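Local coordinates for N-acetyltransferase family protein (Bacillus anthracis, PDB 3LNB), which transfers the acetyl group of acetyl-coenzyme A to arylamines and inactivates the antibacterial drug sulfamethoxazole, at residues A[267-272]-A[276-281]. The protein carries 1 engineered substitution. Numbering follows the deposited sequence.
Sequences NYTETF and KNKRPI. With COA (coenzyme A), chain B.
Tyr-268 and Arg-279 form one hydrogen-bonded pair of this antiparallel hairpin and Glu-270 and Asn-277 the next, each pair closed by two backbone hydrogen bonds. The tight part of the contact lies on the face of Asn-267, Thr-269, Thr-271, Lys-276 and Lys-278, which is turned to coenzyme A. Lys-278 runs across Thr-269, its CG against Asn-267 CB at 3.7 Å. With CG anti to the backbone N (chi1 -172°) and two bends further out, the chain carries NZ to Thr-269 OG1 (3.0 Å) and to two phosphate groups of the cofactor, through O7A of the 3'-phosphate (2.8 Å) and O2A of the pyrophosphate. The amide of Asn-267 divides its work: ND2 gives an almost straight bond (175°) to COA O8A, while OD1 lies against Pro-280 CA. Lys-276 runs alongside Thr-271, donates from NZ to OG1 and reaches COA O4A at 2.7 Å. The two ammonium groups would be expected to offset much of the phosphate charge.

On the other face the packing is close only round Tyr-268, buried against strand 259-263 and helix 283-294; Glu-270, Asn-277 and Arg-279 lie toward solvent. Arg-279 NH1 sits at the edge of the Tyr-268 ring, close to its plane and 3.2 Å from CD2, while CG of the ring lies over one face of the guanidinium, the planes 64° apart. NH1 also makes a weak, long salt bridge with Glu-270 OE1 (3.5 Å), and a water links Glu-270 O to Asn-277 ND2. His-260, Ser-262 and Thr-264 add further bonds to the cofactor. This beta hairpin at the edge of the antiparallel sheet forms one wall of the coenzyme A phosphate site of an arylamine N-acetyltransferase.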
# COMPACT_ATOMS: atom_id res chain seq x y z
N ASN A 267 17.08 5.91 -11.58
CA ASN A 267 17.89 5.61 -10.41
C ASN A 267 17.41 4.48 -9.52
O ASN A 267 16.22 4.18 -9.46
CB ASN A 267 17.99 6.86 -9.53
CG ASN A 267 18.61 8.03 -10.24
OD1 ASN A 267 19.83 8.08 -10.42
ND2 ASN A 267 17.77 8.97 -10.68
N TYR A 268 18.37 3.89 -8.81
CA TYR A 268 18.10 2.82 -7.85
C TYR A 268 18.47 3.41 -6.49
O TYR A 268 19.63 3.77 -6.26
CB TYR A 268 18.96 1.60 -8.15
CG TYR A 268 18.68 0.43 -7.22
CD1 TYR A 268 17.37 -0.01 -7.00
CD2 TYR A 268 19.73 -0.27 -6.62
CE1 TYR A 268 17.11 -1.12 -6.20
CE2 TYR A 268 19.47 -1.39 -5.82
CZ TYR A 268 18.16 -1.81 -5.61
OH TYR A 268 17.90 -2.92 -4.85
N THR A 269 17.49 3.53 -5.61
CA THR A 269 17.71 4.10 -4.29
C THR A 269 17.58 3.05 -3.19
O THR A 269 16.53 2.40 -3.04
CB THR A 269 16.73 5.26 -4.01
OG1 THR A 269 16.88 6.25 -5.04
CG2 THR A 269 17.02 5.92 -2.66
N GLU A 270 18.64 2.91 -2.41
CA GLU A 270 18.68 1.94 -1.34
C GLU A 270 18.80 2.57 0.05
O GLU A 270 19.71 3.35 0.31
CB GLU A 270 19.85 0.98 -1.56
CG GLU A 270 19.75 0.17 -2.84
CD GLU A 270 21.02 -0.60 -3.14
OE1 GLU A 270 21.98 0.01 -3.66
OE2 GLU A 270 21.04 -1.82 -2.85
N THR A 271 17.86 2.23 0.92
CA THR A 271 17.87 2.71 2.29
C THR A 271 18.31 1.47 3.06
O THR A 271 17.57 0.49 3.18
CB THR A 271 16.48 3.15 2.73
OG1 THR A 271 16.00 4.15 1.83
CG2 THR A 271 16.52 3.70 4.15
N PHE A 272 19.53 1.51 3.59
CA PHE A 272 20.11 0.35 4.25
C PHE A 272 20.83 0.67 5.56
O PHE A 272 21.82 1.40 5.57
CB PHE A 272 21.06 -0.30 3.24
CG PHE A 272 21.74 -1.54 3.72
CD1 PHE A 272 22.96 -1.47 4.38
CD2 PHE A 272 21.18 -2.79 3.47
CE1 PHE A 272 23.63 -2.63 4.77
CE2 PHE A 272 21.83 -3.95 3.86
CZ PHE A 272 23.06 -3.88 4.51
N LYS A 276 21.32 5.97 3.05
CA LYS A 276 20.43 6.13 1.92
C LYS A 276 21.24 6.58 0.72
O LYS A 276 21.77 7.69 0.67
CB LYS A 276 19.35 7.17 2.25
CG LYS A 276 18.26 7.29 1.20
CD LYS A 276 17.26 8.36 1.62
CE LYS A 276 16.12 7.78 2.44
NZ LYS A 276 15.07 7.21 1.55
N ASN A 277 21.36 5.68 -0.25
CA ASN A 277 22.13 5.92 -1.46
C ASN A 277 21.27 5.92 -2.71
O ASN A 277 20.25 5.22 -2.79
CB ASN A 277 23.21 4.84 -1.60
CG ASN A 277 24.37 5.06 -0.65
OD1 ASN A 277 25.35 5.73 -0.99
ND2 ASN A 277 24.26 4.50 0.55
N LYS A 278 21.69 6.71 -3.70
CA LYS A 278 20.99 6.78 -4.97
C LYS A 278 22.04 6.52 -6.05
O LYS A 278 23.09 7.14 -6.07
CB LYS A 278 20.36 8.16 -5.20
CG LYS A 278 19.46 8.21 -6.44
CD LYS A 278 18.87 9.60 -6.69
CE LYS A 278 17.96 10.06 -5.54
NZ LYS A 278 16.72 9.24 -5.40
N ARG A 279 21.74 5.58 -6.94
CA ARG A 279 22.67 5.23 -8.00
C ARG A 279 22.02 5.32 -9.38
O ARG A 279 21.00 4.68 -9.64
CB ARG A 279 23.23 3.82 -7.74
CG ARG A 279 23.59 3.02 -8.99
CD ARG A 279 24.56 1.90 -8.65
NE ARG A 279 24.05 0.98 -7.64
CZ ARG A 279 23.30 -0.10 -7.89
NH1 ARG A 279 22.89 -0.86 -6.88
NH2 ARG A 279 22.98 -0.43 -9.14
N PRO A 280 22.59 6.15 -10.27
CA PRO A 280 22.03 6.29 -11.62
C PRO A 280 22.20 4.94 -12.30
O PRO A 280 23.23 4.30 -12.13
CB PRO A 280 22.91 7.37 -12.26
CG PRO A 280 23.39 8.16 -11.09
CD PRO A 280 23.72 7.07 -10.09
N ILE A 281 21.21 4.52 -13.07
CA ILE A 281 21.27 3.23 -13.75
C ILE A 281 21.04 3.35 -15.25
O ILE A 281 20.65 4.41 -15.74
CB ILE A 281 20.21 2.26 -13.19
CG1 ILE A 281 18.81 2.78 -13.52
CG2 ILE A 281 20.36 2.13 -11.69
CD1 ILE A 281 17.70 1.82 -13.13
N1A COA B . 5.40 8.22 -8.11
C2A COA B . 6.44 8.00 -8.89
N3A COA B . 7.68 8.20 -8.47
C4A COA B . 7.91 8.63 -7.22
C5A COA B . 6.84 8.88 -6.37
C6A COA B . 5.56 8.66 -6.85
N6A COA B . 4.50 8.86 -6.07
N7A COA B . 7.34 9.28 -5.21
C8A COA B . 8.67 9.28 -5.32
N9A COA B . 9.02 8.89 -6.54
C1B COA B . 10.41 8.66 -7.00
C2B COA B . 11.30 9.90 -6.90
O2B COA B . 11.07 10.76 -8.03
C3B COA B . 12.68 9.26 -6.99
O3B COA B . 13.11 9.16 -8.36
P3B COA B . 14.68 9.29 -8.69
O7A COA B . 15.52 8.49 -7.77
O8A COA B . 14.85 8.85 -10.23
O9A COA B . 15.00 10.87 -8.62
C4B COA B . 12.47 7.86 -6.40
O4B COA B . 11.07 7.76 -6.10
C5B COA B . 13.26 7.69 -5.10
O5B COA B . 12.81 8.63 -4.13
P1A COA B . 13.63 8.80 -2.75
O1A COA B . 12.74 9.75 -1.82
O2A COA B . 14.99 9.34 -2.99
O3A COA B . 13.68 7.33 -2.09
P2A COA B . 12.47 6.67 -1.26
O4A COA B . 12.72 7.07 0.28
O5A COA B . 12.46 5.20 -1.45
O6A COA B . 11.10 7.39 -1.70
CBP COA B . 8.96 6.25 -2.14
CCP COA B . 10.25 6.83 -2.72
CDP COA B . 9.28 5.00 -1.32
CEP COA B . 8.03 5.87 -3.30
CAP COA B . 8.27 7.30 -1.27
OAP COA B . 8.03 8.48 -2.04
C9P COA B . 6.93 6.79 -0.73
O9P COA B . 6.89 5.93 0.15
N8P COA B . 5.86 7.35 -1.28
C7P COA B . 4.48 7.02 -0.89
C6P COA B . 3.59 6.91 -2.14
C5P COA B . 2.11 6.97 -1.76
O5P COA B . 1.60 8.04 -1.42
N4P COA B . 1.44 5.83 -1.85
C3P COA B . 0.01 5.75 -1.51
C2P COA B . -0.86 6.27 -2.66
S1P COA B . -0.87 5.19 -4.14
O HOH W 1 22.12 2.60 1.30